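Local coordinates for putative polysaccharide biosynthesis protein with aminopeptidase-like domain (PDB 3K9T) that binds one zinc ion per subunit of a homotrimer and probably serves in the biosynthesis of modified polysaccharides, with no peptidase activity expected despite an aminopeptidase-like domain, at residues I9-S12 against S13-G16; Y173-G176 against E177-E181. One frame throughout, in Å; residues are numbered along the deposited sequence.

Contact 1: residues I9-S12 against S13-G16; sequences IQNS and SETG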
loop_
_atom_site.group_PDB
_atom_site.type_symbol
_atom_site.label_atom_id
_atom_site.label_comp_id
_atom_site.label_asym_id
_atom_site.label_seq_id
_atom_site.Cartn_x
_atom_site.Cartn_y
_atom_site.Cartn_z
ATOM N N ILE A 9 13.531 30.765 14.928
ATOM C CA ILE A 9 13.079 29.511 15.501
ATOM C C ILE A 9 13.654 29.410 16.912
ATOM O O ILE A 9 12.930 29.070 17.854
ATOM C CB ILE A 9 13.477 28.291 14.646
ATOM C CG1 ILE A 9 12.716 28.312 13.320
ATOM C CG2 ILE A 9 13.192 27.025 15.394
ATOM C CD1 ILE A 9 13.275 27.368 12.220
ATOM N N GLN A 10 14.932 29.754 17.080
ATOM C CA GLN A 10 15.567 29.661 18.407
ATOM C C GLN A 10 14.990 30.620 19.438
ATOM O O GLN A 10 15.114 30.371 20.629
ATOM C CB GLN A 10 17.065 29.875 18.309
ATOM C CG GLN A 10 17.822 28.682 17.683
ATOM C CD GLN A 10 19.130 29.100 16.970
ATOM O OE1 GLN A 10 19.610 30.236 17.111
ATOM N NE2 GLN A 10 19.682 28.184 16.178
ATOM N N ASN A 11 14.356 31.708 19.005
ATOM C CA ASN A 11 13.775 32.657 19.957
ATOM C C ASN A 11 12.255 32.547 20.076
ATOM O O ASN A 11 11.557 33.473 20.538
ATOM C CB ASN A 11 14.150 34.090 19.578
ATOM C CG ASN A 11 13.980 35.030 20.730
ATOM O OD1 ASN A 11 14.282 34.676 21.875
ATOM N ND2 ASN A 11 13.464 36.219 20.460
ATOM N N SER A 12 11.753 31.387 19.696
ATOM C CA SER A 12 10.322 31.194 19.549
ATOM C C SER A 12 9.562 31.286 20.869
ATOM O O SER A 12 8.398 31.697 20.882
ATOM C CB SER A 12 10.040 29.879 18.827
ATOM O OG SER A 12 10.330 28.811 19.674
ATOM N N SER A 13 10.220 30.929 21.965
ATOM C CA SER A 13 9.610 31.083 23.251
ATOM C C SER A 13 9.215 32.522 23.499
ATOM O O SER A 13 8.073 32.808 23.844
ATOM C CB SER A 13 10.558 30.660 24.351
ATOM O OG SER A 13 10.166 31.299 25.550
ATOM N N GLU A 14 10.166 33.429 23.348
ATOM C CA GLU A 14 9.873 34.840 23.493
ATOM C C GLU A 14 8.782 35.296 22.489
ATOM O O GLU A 14 7.860 36.022 22.852
ATOM C CB GLU A 14 11.166 35.620 23.291
ATOM C CG GLU A 14 11.060 37.142 23.408
ATOM C CD GLU A 14 12.394 37.816 23.127
ATOM O OE1 GLU A 14 13.347 37.678 23.934
ATOM O OE2 GLU A 14 12.482 38.473 22.073
ATOM N N THR A 15 8.876 34.864 21.233
ATOM C CA THR A 15 7.862 35.242 20.237
ATOM C C THR A 15 6.469 34.691 20.585
ATOM O O THR A 15 5.479 35.352 20.322
ATOM C CB THR A 15 8.274 34.787 18.833
ATOM O OG1 THR A 15 9.604 35.270 18.589
ATOM C CG2 THR A 15 7.289 35.299 17.750
ATOM N N GLY A 16 6.389 33.493 21.178
ATOM C CA GLY A 16 5.092 32.950 21.612
ATOM C C GLY A 16 4.395 33.922 22.576
ATOM O O GLY A 16 3.168 34.130 22.561
HETATM O O HOH W 1 13.282 30.081 22.957
HETATM O O HOH W 2 13.116 32.651 23.653
#
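Asn11 and Glu14 meet through their polar ends, where ND2 of Asn11 donates to OE2 of Glu14 over 2.9 Å. The bond lies almost in the amide plane of Asn11 but reaches OE2 from above the carboxylate, 85° out of its plane. The two flat groups therefore stand nearly perpendicular (87°). The Asn11 side chain leaves CA on the side away from its own N (chi1 -161°), which brings the amide alongside Glu14, while the Glu14 chain, extended beyond CG, brings its carboxylate under the amide nitrogen.

Asn11 occupies the N-cap position, yet its side chain makes no capping bond. Water 2 relays instead: it donates to OD1 of Asn11 (2.9 Å) and accepts from the backbone N of Glu14 (3.1 Å), so both ends of the amide are engaged with Glu14. The start of the helix is confirmed by Thr15 N donating to Asn11 O at 3.1 Å and by Gly16 N donating to Ser12 O at 2.7 Å. On the preceding side, Ile9 O accepts from the backbone N of Ser12 (3.2 Å) and, weakly, from its OG. Water 1 donates to Gln10 O at 3.0 Å and accepts weakly from Ser13 N, which ties the last turn of one helix to the first of the next.

Asn11, whose phi/psi leaves the helical region, is thus the junction residue between helices 5-10 and 12-26 in the aminopeptidase-like region. Both helices lie against helix 336-355: Ile9 touches Lys344, Leu347 and Glu348, and Thr15 touches Tyr343.

Contact 2: residues Y173-G176 against E177-E181; sequences YIRG and ELEEE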
loop_
_atom_site.group_PDB
_atom_site.type_symbol
_atom_site.label_atom_id
_atom_site.label_comp_id
_atom_site.label_asym_id
_atom_site.label_seq_id
_atom_site.Cartn_x
_atom_site.Cartn_y
_atom_site.Cartn_z
ATOM N N TYR A 173 1.882 41.183 0.764
ATOM C CA TYR A 173 2.641 40.434 -0.246
ATOM C C TYR A 173 4.134 40.705 -0.147
ATOM O O TYR A 173 4.536 41.836 -0.143
ATOM C CB TYR A 173 2.201 40.859 -1.627
ATOM C CG TYR A 173 2.900 40.141 -2.738
ATOM C CD1 TYR A 173 2.628 38.803 -2.996
ATOM C CD2 TYR A 173 3.834 40.790 -3.537
ATOM C CE1 TYR A 173 3.253 38.143 -4.006
ATOM C CE2 TYR A 173 4.481 40.118 -4.570
ATOM C CZ TYR A 173 4.181 38.811 -4.788
ATOM O OH TYR A 173 4.798 38.142 -5.796
ATOM N N ILE A 174 4.933 39.652 -0.041
ATOM C CA ILE A 174 6.377 39.726 -0.058
ATOM C C ILE A 174 6.821 39.138 -1.396
ATOM O O ILE A 174 6.501 37.976 -1.710
ATOM C CB ILE A 174 7.003 38.888 1.066
ATOM C CG1 ILE A 174 6.569 39.402 2.433
ATOM C CG2 ILE A 174 8.524 38.882 0.977
ATOM C CD1 ILE A 174 7.050 38.526 3.588
ATOM N N ARG A 175 7.517 39.955 -2.187
ATOM C CA ARG A 175 8.106 39.513 -3.466
ATOM C C ARG A 175 9.414 38.733 -3.247
ATOM O O ARG A 175 10.364 39.227 -2.628
ATOM C CB ARG A 175 8.379 40.722 -4.397
ATOM C CG ARG A 175 8.822 40.376 -5.821
ATOM C CD ARG A 175 8.063 39.114 -6.353
ATOM N NE ARG A 175 7.990 39.032 -7.812
ATOM C CZ ARG A 175 8.847 38.380 -8.597
ATOM N NH1 ARG A 175 9.878 37.717 -8.088
ATOM N NH2 ARG A 175 8.675 38.400 -9.913
ATOM N N GLY A 176 9.462 37.515 -3.756
ATOM C CA GLY A 176 10.678 36.713 -3.682
ATOM C C GLY A 176 11.451 36.768 -4.987
ATOM O O GLY A 176 11.110 37.537 -5.878
ATOM N N GLU A 177 12.501 35.965 -5.098
ATOM C CA GLU A 177 13.245 35.882 -6.348
ATOM C C GLU A 177 12.314 35.444 -7.431
ATOM O O GLU A 177 12.444 35.913 -8.542
ATOM C CB GLU A 177 14.418 34.884 -6.285
ATOM C CG GLU A 177 15.536 35.276 -5.317
ATOM C CD GLU A 177 15.980 36.732 -5.494
ATOM O OE1 GLU A 177 16.553 37.050 -6.574
ATOM O OE2 GLU A 177 15.748 37.554 -4.559
ATOM N N LEU A 178 11.372 34.557 -7.089
ATOM C CA LEU A 178 10.413 34.008 -8.022
ATOM C C LEU A 178 9.005 34.458 -7.749
ATOM O O LEU A 178 8.657 34.728 -6.610
ATOM C CB LEU A 178 10.435 32.488 -7.924
ATOM C CG LEU A 178 11.744 31.748 -8.206
ATOM C CD1 LEU A 178 11.402 30.287 -8.173
ATOM C CD2 LEU A 178 12.416 32.119 -9.577
ATOM N N GLU A 179 8.192 34.495 -8.801
ATOM C CA GLU A 179 6.767 34.788 -8.707
ATOM C C GLU A 179 5.965 33.640 -8.116
ATOM O O GLU A 179 4.817 33.833 -7.709
ATOM C CB GLU A 179 6.167 35.063 -10.088
ATOM C CG GLU A 179 6.548 36.407 -10.684
ATOM C CD GLU A 179 5.849 36.718 -12.026
ATOM O OE1 GLU A 179 4.594 36.593 -12.111
ATOM O OE2 GLU A 179 6.577 37.123 -12.977
ATOM N N GLU A 180 6.522 32.435 -8.109
ATOM C CA GLU A 180 5.798 31.321 -7.523
ATOM C C GLU A 180 5.557 31.677 -6.084
ATOM O O GLU A 180 6.422 32.234 -5.411
ATOM C CB GLU A 180 6.557 30.033 -7.657
ATOM C CG GLU A 180 6.475 29.482 -9.042
ATOM C CD GLU A 180 7.662 28.636 -9.373
ATOM O OE1 GLU A 180 7.782 27.523 -8.792
ATOM O OE2 GLU A 180 8.466 29.116 -10.213
ATOM N N GLU A 181 4.370 31.350 -5.625
ATOM C CA GLU A 181 3.854 31.960 -4.453
ATOM C C GLU A 181 3.386 30.928 -3.446
ATOM O O GLU A 181 2.799 29.901 -3.818
ATOM C CB GLU A 181 2.681 32.811 -4.913
ATOM C CG GLU A 181 2.200 33.804 -3.951
ATOM C CD GLU A 181 1.098 34.654 -4.536
ATOM O OE1 GLU A 181 1.328 35.340 -5.560
ATOM O OE2 GLU A 181 0.005 34.663 -3.939
HETATM O O HOH W 3 3.633 35.975 -6.676
#
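The guanidinium of Arg175 has the backbone N of Glu179 over one face, 3.6 Å above its plane and offset toward the rim, and Glu177 O at its edge. The Tyr173 ring is approached obliquely by Glu181, OE1 lying 3.7 Å from CE1 and the carboxylate turned 68° from the ring. These groups line a loop of the eight-stranded mixed sheet, whose 1-2-4-3-5-8-6-7 strand order is that of the zinc exopeptidase fold. The loop joins strands 166-174 and 181-187, which run antiparallel with strand 219-225 between them, so it is not a hairpin between adjacent strands.

A bend at chi2 (38°) carries the arginine back over the turn. There NH1 of Arg175 serves two carbonyls: Gly176 O, close to the guanidinium plane, and Glu177 O, weakly, at 3.2 Å. NH2 of Arg175 comes tightly against CG of Glu179 (3.0 Å) and makes a long salt bridge to that residue's OE2 (3.9 Å).

Ser219, at the start of the intervening strand, has its OG hydrogen-bonded to Gly176 N, Leu178 O and Tyr173 OH, so a single hydroxyl meets both limbs of the loop. Glu181 OE2 pairs with Arg221 on the same strand. The other carboxylate oxygen takes part in a water-centred junction: water 3 accepts from Tyr173 OH (2.6 Å) and donates to Glu181 OE1 (2.6 Å) and to Glu179 O (2.7 Å).

In the fold
Both contacts are local, partly buried and away from the zinc site; their centres lie 25 Å apart and their nearest atoms about 15 Å, without touching. They hold different elements: residues 9-16 join two consecutive helices on the flank of helix 336-355, whereas residues 173-181 connect two strands of the central mixed sheet around the start of a third. In contact 1 successive backbone amides and carbonyls do most of the work, with one side-chain pair added on the outside. Water bridges both, but in contact 2 charged side chains and the neighbouring strand supply most other partners. Each nevertheless combines exposed polar residues with buried ones: Ser12 and Thr15 in contact 1, Gly176 and Glu181 in contact 2.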